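Local coordinates for carbohydrate binding protein, putative, cpb33A (PDB 5FJQ), which acts as a copper-dependent lytic polysaccharide monooxygenase domain important for efficient use of chitin, probably by binding the polysaccharide and cleaving it oxidatively, at residues K101-R106 against I158-W163; G88-V93 against V144-R149; I57-L62 against P119-D124. All blocks are in the same frame, centred on the assembly; numbering follows the deposited sequence.

Contact 1 (K101-R106 against I158-W163); sequences KTKYFR and IWQRDW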
loop_
_atom_site.group_PDB
_atom_site.type_symbol
_atom_site.label_atom_id
_atom_site.label_comp_id
_atom_site.label_asym_id
_atom_site.label_seq_id
_atom_site.Cartn_x
_atom_site.Cartn_y
_atom_site.Cartn_z
ATOM N N LYS A 101 2.758 -8.755 16.568
ATOM C CA LYS A 101 4.225 -8.863 16.617
ATOM C C LYS A 101 4.642 -8.823 15.153
ATOM O O LYS A 101 3.944 -9.349 14.325
ATOM C CB LYS A 101 4.697 -10.140 17.334
ATOM C CG LYS A 101 4.049 -10.354 18.686
ATOM C CD LYS A 101 4.981 -11.066 19.645
ATOM C CE LYS A 101 4.638 -10.783 21.111
ATOM N NZ LYS A 101 5.253 -9.502 21.587
ATOM N N THR A 102 5.732 -8.113 14.854
ATOM C CA THR A 102 6.123 -7.717 13.470
ATOM C C THR A 102 7.498 -8.295 13.153
ATOM O O THR A 102 8.460 -8.087 13.913
ATOM C CB THR A 102 6.182 -6.171 13.343
ATOM O OG1 THR A 102 4.856 -5.657 13.539
ATOM C CG2 THR A 102 6.687 -5.715 11.992
ATOM N N LYS A 103 7.578 -8.990 12.020
ATOM C CA LYS A 103 8.851 -9.380 11.411
ATOM C C LYS A 103 9.453 -8.147 10.727
ATOM O O LYS A 103 10.670 -7.844 10.866
ATOM C CB LYS A 103 8.634 -10.533 10.439
ATOM C CG LYS A 103 9.923 -11.190 9.979
ATOM C CD LYS A 103 10.606 -11.929 11.112
ATOM C CE LYS A 103 10.396 -13.428 11.001
ATOM N NZ LYS A 103 10.766 -14.123 12.264
ATOM N N TYR A 104 8.609 -7.384 10.038
ATOM C CA TYR A 104 9.037 -6.117 9.389
ATOM C C TYR A 104 7.930 -5.280 8.770
ATOM O O TYR A 104 6.848 -5.802 8.376
ATOM C CB TYR A 104 10.067 -6.395 8.274
ATOM C CG TYR A 104 9.617 -7.358 7.208
ATOM C CD1 TYR A 104 8.698 -6.966 6.208
ATOM C CD2 TYR A 104 10.168 -8.620 7.135
ATOM C CE1 TYR A 104 8.332 -7.832 5.196
ATOM C CE2 TYR A 104 9.815 -9.506 6.130
ATOM C CZ TYR A 104 8.884 -9.118 5.169
ATOM O OH TYR A 104 8.525 -10.018 4.227
ATOM N N PHE A 105 8.191 -3.991 8.636
ATOM C CA PHE A 105 7.445 -3.184 7.644
ATOM C C PHE A 105 8.445 -2.880 6.559
ATOM O O PHE A 105 9.555 -2.273 6.843
ATOM C CB PHE A 105 6.896 -1.847 8.223
ATOM C CG PHE A 105 5.787 -2.035 9.258
ATOM C CD1 PHE A 105 6.097 -2.322 10.587
ATOM C CD2 PHE A 105 4.438 -2.016 8.879
ATOM C CE1 PHE A 105 5.092 -2.523 11.567
ATOM C CE2 PHE A 105 3.440 -2.216 9.842
ATOM C CZ PHE A 105 3.760 -2.501 11.172
ATOM N N ARG A 106 8.060 -3.162 5.319
ATOM C CA ARG A 106 8.902 -2.811 4.195
ATOM C C ARG A 106 8.231 -1.878 3.210
ATOM O O ARG A 106 7.010 -1.972 2.961
ATOM C CB ARG A 106 9.350 -4.068 3.391
ATOM C CG ARG A 106 10.430 -4.846 4.083
ATOM C CD ARG A 106 10.748 -6.111 3.292
ATOM N NE ARG A 106 11.745 -6.852 4.067
ATOM C CZ ARG A 106 12.060 -8.139 3.886
ATOM N NH1 ARG A 106 11.403 -8.860 3.007
ATOM N NH2 ARG A 106 12.970 -8.729 4.661
ATOM N N ILE A 158 4.555 -3.082 2.979
ATOM C CA ILE A 158 4.111 -4.406 3.305
ATOM C C ILE A 158 4.440 -4.647 4.750
ATOM O O ILE A 158 5.591 -4.387 5.227
ATOM C CB ILE A 158 4.912 -5.509 2.556
ATOM C CG1 ILE A 158 4.751 -5.407 1.043
ATOM C CG2 ILE A 158 4.524 -6.898 3.081
ATOM C CD1 ILE A 158 5.342 -6.604 0.285
ATOM N N TRP A 159 3.434 -5.114 5.467
ATOM C CA TRP A 159 3.566 -5.438 6.882
ATOM C C TRP A 159 3.555 -6.928 7.060
ATOM O O TRP A 159 2.498 -7.578 6.810
ATOM C CB TRP A 159 2.410 -4.774 7.676
ATOM C CG TRP A 159 2.445 -5.088 9.133
ATOM C CD1 TRP A 159 3.485 -5.639 9.838
ATOM C CD2 TRP A 159 1.391 -4.842 10.094
ATOM N NE1 TRP A 159 3.130 -5.775 11.191
ATOM C CE2 TRP A 159 1.847 -5.329 11.354
ATOM C CE3 TRP A 159 0.082 -4.369 9.987
ATOM C CZ2 TRP A 159 1.071 -5.259 12.522
ATOM C CZ3 TRP A 159 -0.707 -4.268 11.178
ATOM C CH2 TRP A 159 -0.208 -4.747 12.416
ATOM N N GLN A 160 4.699 -7.473 7.496
ATOM C CA GLN A 160 4.832 -8.910 7.746
ATOM C C GLN A 160 4.735 -9.123 9.292
ATOM O O GLN A 160 5.596 -8.665 10.059
ATOM C CB GLN A 160 6.139 -9.526 7.104
ATOM C CG GLN A 160 6.397 -11.010 7.422
ATOM C CD GLN A 160 5.425 -11.951 6.776
ATOM O OE1 GLN A 160 5.446 -12.172 5.530
ATOM N NE2 GLN A 160 4.612 -12.588 7.607
ATOM N N ARG A 161 3.616 -9.750 9.688
ATOM C CA ARG A 161 3.319 -10.189 11.057
ATOM C C ARG A 161 4.323 -11.314 11.397
ATOM O O ARG A 161 4.653 -12.157 10.535
ATOM C CB ARG A 161 1.859 -10.673 11.136
ATOM C CG ARG A 161 1.421 -11.227 12.495
ATOM C CD ARG A 161 -0.085 -11.389 12.525
ATOM N NE ARG A 161 -0.574 -11.757 13.859
ATOM C CZ ARG A 161 -1.785 -12.281 14.075
ATOM N NH1 ARG A 161 -2.595 -12.456 13.040
ATOM N NH2 ARG A 161 -2.190 -12.628 15.297
ATOM N N ASP A 162 4.845 -11.319 12.624
ATOM C CA ASP A 162 5.927 -12.252 12.968
ATOM C C ASP A 162 5.419 -13.668 13.193
ATOM O O ASP A 162 4.818 -13.934 14.231
ATOM C CB ASP A 162 6.640 -11.772 14.217
ATOM C CG ASP A 162 7.917 -12.511 14.443
ATOM O OD1 ASP A 162 7.965 -13.717 14.221
ATOM O OD2 ASP A 162 8.886 -11.858 14.809
ATOM N N TRP A 163 5.667 -14.586 12.236
ATOM C CA TRP A 163 5.004 -15.879 12.336
ATOM C C TRP A 163 5.687 -16.782 13.384
ATOM O O TRP A 163 5.120 -17.804 13.789
ATOM C CB TRP A 163 4.939 -16.595 10.986
ATOM C CG TRP A 163 6.270 -16.930 10.507
ATOM C CD1 TRP A 163 7.009 -18.045 10.813
ATOM C CD2 TRP A 163 7.097 -16.109 9.670
ATOM N NE1 TRP A 163 8.255 -17.981 10.200
ATOM C CE2 TRP A 163 8.336 -16.806 9.489
ATOM C CE3 TRP A 163 6.918 -14.848 9.049
ATOM C CZ2 TRP A 163 9.370 -16.293 8.693
ATOM C CZ3 TRP A 163 7.937 -14.337 8.271
ATOM C CH2 TRP A 163 9.157 -15.061 8.086
#
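Antiparallel backbone bonds join Y104 and R106 to Q160 and I158, until a classic beta bulge sets K103 and Y104 against Q160, whose O accepts from K103 N (2.8 Å) and Y104 N (3.3 Å). On one face F105 and W159 lie side by side and stack, the phenyl ring above the five-membered indole ring with centroids 3.8 Å apart and planes at 23°. W159 NE1 reaches T102 OG1 at 2.9 Å, the hydroxyl tilted from the indole plane. These strands belong to the beta-sandwich core of the monooxygenase, at its copper end: the R161 side chain, salt-bridged to D166 and E169, comes to about 5 Å from the copper ion and touches its ligand H100. On the sheet face that carries Y104, Q160 and R106, Q160 CB sits over the phenol ring, 3.5 Å from its centroid, while R106 NE covers the opposite side and runs on to a salt bridge with D130. Y104 OH and Q160 OE1 both reach D51. Within the bulge, the K103 chain bends at chi2 (68°) and chi3 (103°), laying CE over the six-membered ring of W163. Its NZ is weakly salt-bridged to D162 OD1 (3.4 Å), more strongly to D164.

Contact 2 (G88-V93 against V144-R149); sequences GAREFV and VILPYR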
loop_
_atom_site.group_PDB
_atom_site.type_symbol
_atom_site.label_atom_id
_atom_site.label_comp_id
_atom_site.label_asym_id
_atom_site.label_seq_id
_atom_site.Cartn_x
_atom_site.Cartn_y
_atom_site.Cartn_z
ATOM N N GLY A 88 14.596 12.282 -0.293
ATOM C CA GLY A 88 14.895 12.400 1.109
ATOM C C GLY A 88 13.889 11.815 2.081
ATOM O O GLY A 88 12.930 11.094 1.707
ATOM N N ALA A 89 14.097 12.129 3.346
ATOM C CA ALA A 89 13.335 11.479 4.402
ATOM C C ALA A 89 11.870 11.889 4.328
ATOM O O ALA A 89 11.556 13.036 4.086
ATOM C CB ALA A 89 13.929 11.789 5.758
ATOM N N ARG A 90 10.986 10.900 4.396
ATOM C CA ARG A 90 9.548 11.177 4.515
ATOM C C ARG A 90 8.973 10.210 5.568
ATOM O O ARG A 90 9.218 9.030 5.510
ATOM C CB ARG A 90 8.882 11.031 3.137
ATOM C CG ARG A 90 7.397 11.366 3.093
ATOM C CD ARG A 90 7.188 12.784 3.562
ATOM N NE ARG A 90 5.769 13.016 3.542
ATOM C CZ ARG A 90 5.133 13.857 2.730
ATOM N NH1 ARG A 90 5.792 14.693 1.886
ATOM N NH2 ARG A 90 3.817 13.887 2.824
ATOM N N GLU A 91 8.288 10.700 6.591
ATOM C CA GLU A 91 7.556 9.753 7.475
ATOM C C GLU A 91 6.335 9.077 6.780
ATOM O O GLU A 91 5.523 9.730 6.088
ATOM C CB GLU A 91 7.056 10.375 8.800
ATOM C CG GLU A 91 8.078 11.235 9.521
ATOM C CD GLU A 91 7.847 11.289 11.017
ATOM O OE1 GLU A 91 6.674 11.216 11.484
ATOM O OE2 GLU A 91 8.865 11.368 11.733
ATOM N N PHE A 92 6.261 7.777 7.006
ATOM C CA PHE A 92 5.136 6.900 6.651
ATOM C C PHE A 92 4.596 6.266 7.920
ATOM O O PHE A 92 5.339 5.764 8.775
ATOM C CB PHE A 92 5.585 5.821 5.655
ATOM C CG PHE A 92 5.885 6.352 4.281
ATOM C CD1 PHE A 92 7.084 7.023 4.011
ATOM C CD2 PHE A 92 4.959 6.262 3.288
ATOM C CE1 PHE A 92 7.325 7.534 2.739
ATOM C CE2 PHE A 92 5.190 6.782 2.012
ATOM C CZ PHE A 92 6.371 7.417 1.742
ATOM N N VAL A 93 3.289 6.307 8.055
ATOM C CA VAL A 93 2.726 5.967 9.325
ATOM C C VAL A 93 1.676 4.940 9.053
ATOM O O VAL A 93 0.816 5.196 8.199
ATOM C CB VAL A 93 2.020 7.199 9.981
ATOM C CG1 VAL A 93 1.222 6.749 11.200
ATOM C CG2 VAL A 93 3.023 8.346 10.301
ATOM N N VAL A 144 11.135 6.889 5.813
ATOM C CA VAL A 144 11.594 6.130 4.618
ATOM C C VAL A 144 12.413 7.117 3.872
ATOM O O VAL A 144 12.016 8.304 3.813
ATOM C CB VAL A 144 10.379 5.708 3.753
ATOM C CG1 VAL A 144 10.794 5.004 2.451
ATOM C CG2 VAL A 144 9.482 4.820 4.587
ATOM N N ILE A 145 13.594 6.724 3.377
ATOM C CA ILE A 145 14.328 7.689 2.589
ATOM C C ILE A 145 13.899 7.532 1.110
ATOM O O ILE A 145 14.160 6.490 0.465
ATOM C CB ILE A 145 15.882 7.641 2.805
ATOM C CG1 ILE A 145 16.304 7.724 4.288
ATOM C CG2 ILE A 145 16.636 8.596 1.880
ATOM C CD1 ILE A 145 15.618 8.759 5.175
ATOM N N LEU A 146 13.220 8.541 0.569
ATOM C CA LEU A 146 12.754 8.494 -0.836
ATOM C C LEU A 146 13.929 8.761 -1.745
ATOM O O LEU A 146 14.687 9.756 -1.526
ATOM C CB LEU A 146 11.639 9.500 -1.086
ATOM C CG LEU A 146 10.458 9.288 -0.150
ATOM C CD1 LEU A 146 9.592 10.562 -0.098
ATOM C CD2 LEU A 146 9.646 8.046 -0.488
ATOM N N PRO A 147 14.136 7.871 -2.741
ATOM C CA PRO A 147 15.239 8.090 -3.664
ATOM C C PRO A 147 14.925 9.226 -4.641
ATOM O O PRO A 147 13.771 9.686 -4.711
ATOM C CB PRO A 147 15.342 6.746 -4.408
ATOM C CG PRO A 147 13.909 6.246 -4.469
ATOM C CD PRO A 147 13.279 6.721 -3.151
ATOM N N TYR A 148 15.918 9.695 -5.398
ATOM C CA TYR A 148 15.602 10.664 -6.464
ATOM C C TYR A 148 14.562 10.110 -7.445
ATOM O O TYR A 148 14.791 9.089 -8.081
ATOM C CB TYR A 148 16.862 11.094 -7.229
ATOM C CG TYR A 148 16.571 12.143 -8.247
ATOM C CD1 TYR A 148 16.398 13.476 -7.858
ATOM C CD2 TYR A 148 16.418 11.809 -9.595
ATOM C CE1 TYR A 148 16.116 14.477 -8.791
ATOM C CE2 TYR A 148 16.135 12.798 -10.544
ATOM C CZ TYR A 148 15.979 14.127 -10.136
ATOM O OH TYR A 148 15.683 15.120 -11.073
ATOM N N ARG A 149 13.456 10.843 -7.611
ATOM C CA ARG A 149 12.452 10.553 -8.615
ATOM C C ARG A 149 11.883 11.891 -9.097
ATOM O O ARG A 149 12.089 12.921 -8.444
ATOM C CB ARG A 149 11.296 9.687 -8.030
ATOM C CG ARG A 149 11.586 8.220 -7.620
ATOM C CD ARG A 149 12.075 7.366 -8.781
ATOM N NE ARG A 149 12.150 5.940 -8.455
ATOM C CZ ARG A 149 13.260 5.324 -8.044
ATOM N NH1 ARG A 149 14.377 6.024 -7.895
ATOM N NH2 ARG A 149 13.250 4.037 -7.757
#
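G88 and R90 pair with L146 and V144 through four antiparallel backbone bonds, 2.8 Å at G88 N to L146 O and 2.9 Å at R90 N to V144 O. The tight part lies on the face of V144 and L146, whose side chains point into the protein. V144 CG2 presses on F92 CD1 at 3.3 Å, the two side chains crossing at about a right angle. Putting CG beside the backbone N (chi1 -71°) brings the F92 ring against V144, with L146 CD2 at 4.0 Å from F92 CE1. L146 sends its other branch back to R90, CD1 meeting CB at 3.3 Å, while the R90 chain bends away and NH1 bonds to S84 O. Deeper in, V144 and L146 rest on I128 of strand 126-130, and F92 meets the ring of Y107. The other face is looser and open to solvent: exposed A89 and I145 share one apolar touch, A89 CB to I145 CD1 at 3.5 Å. Past L146 the segment 144-149 leaves the pairing. With one face turned to water and the other to a second sheet, edge strand 139-146 here pairs with central strand 88-96 in the three-stranded sheet of an immunoglobulin-like beta-sandwich.

Contact 3 (I57-L62 against P119-D124); sequences IPDGRL and PLRWSD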
loop_
_atom_site.group_PDB
_atom_site.type_symbol
_atom_site.label_atom_id
_atom_site.label_comp_id
_atom_site.label_asym_id
_atom_site.label_seq_id
_atom_site.Cartn_x
_atom_site.Cartn_y
_atom_site.Cartn_z
ATOM N N ILE A 57 0.054 -13.278 -3.830
ATOM C CA ILE A 57 -0.453 -12.157 -4.614
ATOM C C ILE A 57 0.033 -12.128 -6.075
ATOM O O ILE A 57 1.244 -11.893 -6.331
ATOM C CB ILE A 57 -0.101 -10.801 -3.959
ATOM C CG1 ILE A 57 -0.602 -10.709 -2.494
ATOM C CG2 ILE A 57 -0.471 -9.637 -4.900
ATOM C CD1 ILE A 57 -0.025 -9.500 -1.768
ATOM N N PRO A 58 -0.905 -12.286 -7.040
ATOM C CA PRO A 58 -0.515 -12.286 -8.495
ATOM C C PRO A 58 -0.012 -10.914 -8.909
ATOM O O PRO A 58 -0.422 -9.924 -8.291
ATOM C CB PRO A 58 -1.852 -12.628 -9.202
ATOM C CG PRO A 58 -2.660 -13.365 -8.168
ATOM C CD PRO A 58 -2.331 -12.652 -6.865
ATOM N N ASP A 59 0.849 -10.790 -9.907
ATOM C CA ASP A 59 1.092 -9.416 -10.438
ATOM C C ASP A 59 -0.236 -8.744 -10.826
ATOM O O ASP A 59 -1.196 -9.422 -11.260
ATOM C CB ASP A 59 1.980 -9.425 -11.679
ATOM C CG ASP A 59 3.393 -9.822 -11.383
ATOM O OD1 ASP A 59 4.075 -9.225 -10.524
ATOM O OD2 ASP A 59 3.849 -10.750 -12.065
ATOM N N GLY A 60 -0.300 -7.432 -10.783
ATOM C CA GLY A 60 -1.544 -6.755 -11.115
ATOM C C GLY A 60 -2.540 -6.806 -9.973
ATOM O O GLY A 60 -3.620 -6.255 -10.102
ATOM N N ARG A 61 -2.194 -7.486 -8.867
ATOM C CA ARG A 61 -3.063 -7.556 -7.662
ATOM C C ARG A 61 -2.386 -7.077 -6.323
ATOM O O ARG A 61 -2.820 -7.426 -5.196
ATOM C CB ARG A 61 -3.686 -8.982 -7.525
ATOM C CG ARG A 61 -4.633 -9.408 -8.645
ATOM C CD ARG A 61 -5.812 -8.447 -8.848
ATOM N NE ARG A 61 -6.665 -8.858 -9.966
ATOM C CZ ARG A 61 -7.563 -8.082 -10.578
ATOM N NH1 ARG A 61 -7.713 -6.830 -10.199
ATOM N NH2 ARG A 61 -8.279 -8.556 -11.612
ATOM N N LEU A 62 -1.325 -6.261 -6.440
ATOM C CA LEU A 62 -0.540 -5.911 -5.336
ATOM C C LEU A 62 -1.391 -4.972 -4.453
ATOM O O LEU A 62 -1.513 -5.180 -3.269
ATOM C CB LEU A 62 0.682 -5.216 -5.866
ATOM C CG LEU A 62 1.877 -6.132 -5.961
ATOM C CD1 LEU A 62 1.839 -7.137 -7.106
ATOM C CD2 LEU A 62 3.197 -5.328 -5.966
ATOM N N PRO A 119 -1.258 -2.368 -14.589
ATOM C CA PRO A 119 -1.238 -2.699 -13.155
ATOM C C PRO A 119 0.131 -3.106 -12.603
ATOM O O PRO A 119 1.059 -3.561 -13.312
ATOM C CB PRO A 119 -2.322 -3.770 -13.007
ATOM C CG PRO A 119 -3.295 -3.356 -14.073
ATOM C CD PRO A 119 -2.463 -2.907 -15.243
ATOM N N LEU A 120 0.237 -2.863 -11.320
ATOM C CA LEU A 120 1.502 -2.892 -10.585
ATOM C C LEU A 120 1.951 -4.363 -10.518
ATOM O O LEU A 120 1.126 -5.236 -10.252
ATOM C CB LEU A 120 1.237 -2.336 -9.163
ATOM C CG LEU A 120 2.484 -2.266 -8.252
ATOM C CD1 LEU A 120 3.474 -1.341 -8.921
ATOM C CD2 LEU A 120 2.102 -1.784 -6.874
ATOM N N ARG A 121 3.216 -4.627 -10.832
ATOM C CA ARG A 121 3.793 -5.948 -10.785
ATOM C C ARG A 121 4.899 -5.988 -9.738
ATOM O O ARG A 121 5.496 -4.979 -9.414
ATOM C CB ARG A 121 4.397 -6.345 -12.158
ATOM C CG ARG A 121 3.406 -6.358 -13.319
ATOM C CD ARG A 121 4.149 -6.228 -14.633
ATOM N NE ARG A 121 4.263 -4.796 -14.975
ATOM C CZ ARG A 121 5.178 -4.271 -15.791
ATOM N NH1 ARG A 121 6.083 -5.063 -16.370
ATOM N NH2 ARG A 121 5.195 -2.956 -16.028
ATOM N N TRP A 122 5.160 -7.180 -9.214
ATOM C CA TRP A 122 6.289 -7.357 -8.339
ATOM C C TRP A 122 7.612 -6.843 -8.939
ATOM O O TRP A 122 8.424 -6.290 -8.225
ATOM C CB TRP A 122 6.411 -8.803 -7.951
ATOM C CG TRP A 122 5.326 -9.214 -7.025
ATOM C CD1 TRP A 122 4.245 -10.000 -7.321
ATOM C CD2 TRP A 122 5.192 -8.821 -5.662
ATOM N NE1 TRP A 122 3.478 -10.163 -6.208
ATOM C CE2 TRP A 122 4.021 -9.435 -5.172
ATOM C CE3 TRP A 122 5.978 -8.062 -4.788
ATOM C CZ2 TRP A 122 3.582 -9.284 -3.832
ATOM C CZ3 TRP A 122 5.541 -7.899 -3.438
ATOM C CH2 TRP A 122 4.355 -8.505 -2.989
ATOM N N SER A 123 7.852 -7.128 -10.227
ATOM C CA SER A 123 9.076 -6.722 -10.897
ATOM C C SER A 123 9.221 -5.158 -10.981
ATOM O O SER A 123 10.290 -4.657 -11.272
ATOM C CB SER A 123 9.135 -7.375 -12.287
ATOM O OG SER A 123 8.059 -6.915 -13.097
ATOM N N ASP A 124 8.145 -4.420 -10.702
ATOM C CA ASP A 124 8.156 -2.939 -10.733
ATOM C C ASP A 124 8.728 -2.245 -9.464
ATOM O O ASP A 124 8.838 -1.015 -9.441
ATOM C CB ASP A 124 6.745 -2.376 -10.902
ATOM C CG ASP A 124 6.167 -2.537 -12.298
ATOM O OD1 ASP A 124 6.885 -2.454 -13.304
ATOM O OD2 ASP A 124 4.936 -2.704 -12.427
HETATM O O HOH W 1 6.310 -8.658 -11.885
#
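W122 and D59 carry most of the polar joining between these two loops. With CG beside its backbone N (chi1 -71°), the W122 indole swings toward I57, NE1 meeting O at 2.8 Å and 169° with that oxygen in the ring plane. D59 OD1 takes the backbone N of W122 at 2.7 Å, met nearly along its C-O axis, and accepts a hydrogen bond from a water that in turn accepts one from S123 N. One carboxylate oxygen thus serves two successive N-H groups at the start of 3-10 segment 122-124, one directly, one through water. G60 N adds a backbone bond to L120 O at 2.7 Å.

L62 CD1 lies over the indole face, 3.6 Å from the centroid of the five-membered ring, and its sister CD2 meets L120 CD2 at 3.8 Å. I57 CB comes to the CZ2 corner of the same indole, and P119 CB packs on G60 CA. Inward, L120 touches I154 and C174.

The contact docks the loop between helix 53-56 and strand 83-84 on that between strands 102-109 and 126-130; its P58-R61 type II beta turn, glycine third, is probably part of the L2 region, as in other AA10 monooxygenases.

From the N terminus, the chain first lays down 57-62, then strand segments 88-93 and 101-106; their partners return in the same order, 119-124, 144-149 and 158-163. Each contact therefore closes a loop of 50 to 56 residues, and every pair of contacts crosses. Contacts 1 and 2 tie the two sheets separately: strand 88-96 pairs with 139-146 in one, 102-109 with 152-161 in the other, and the nearest atoms of contacts 1 and 2 are about 7 Å apart. Contact 3 fastens the helix-containing region to the connection between strands 102-109 and 126-130. It touches contact 1 through packing of W122 CH2 on I158 CD1 at 3.9 Å.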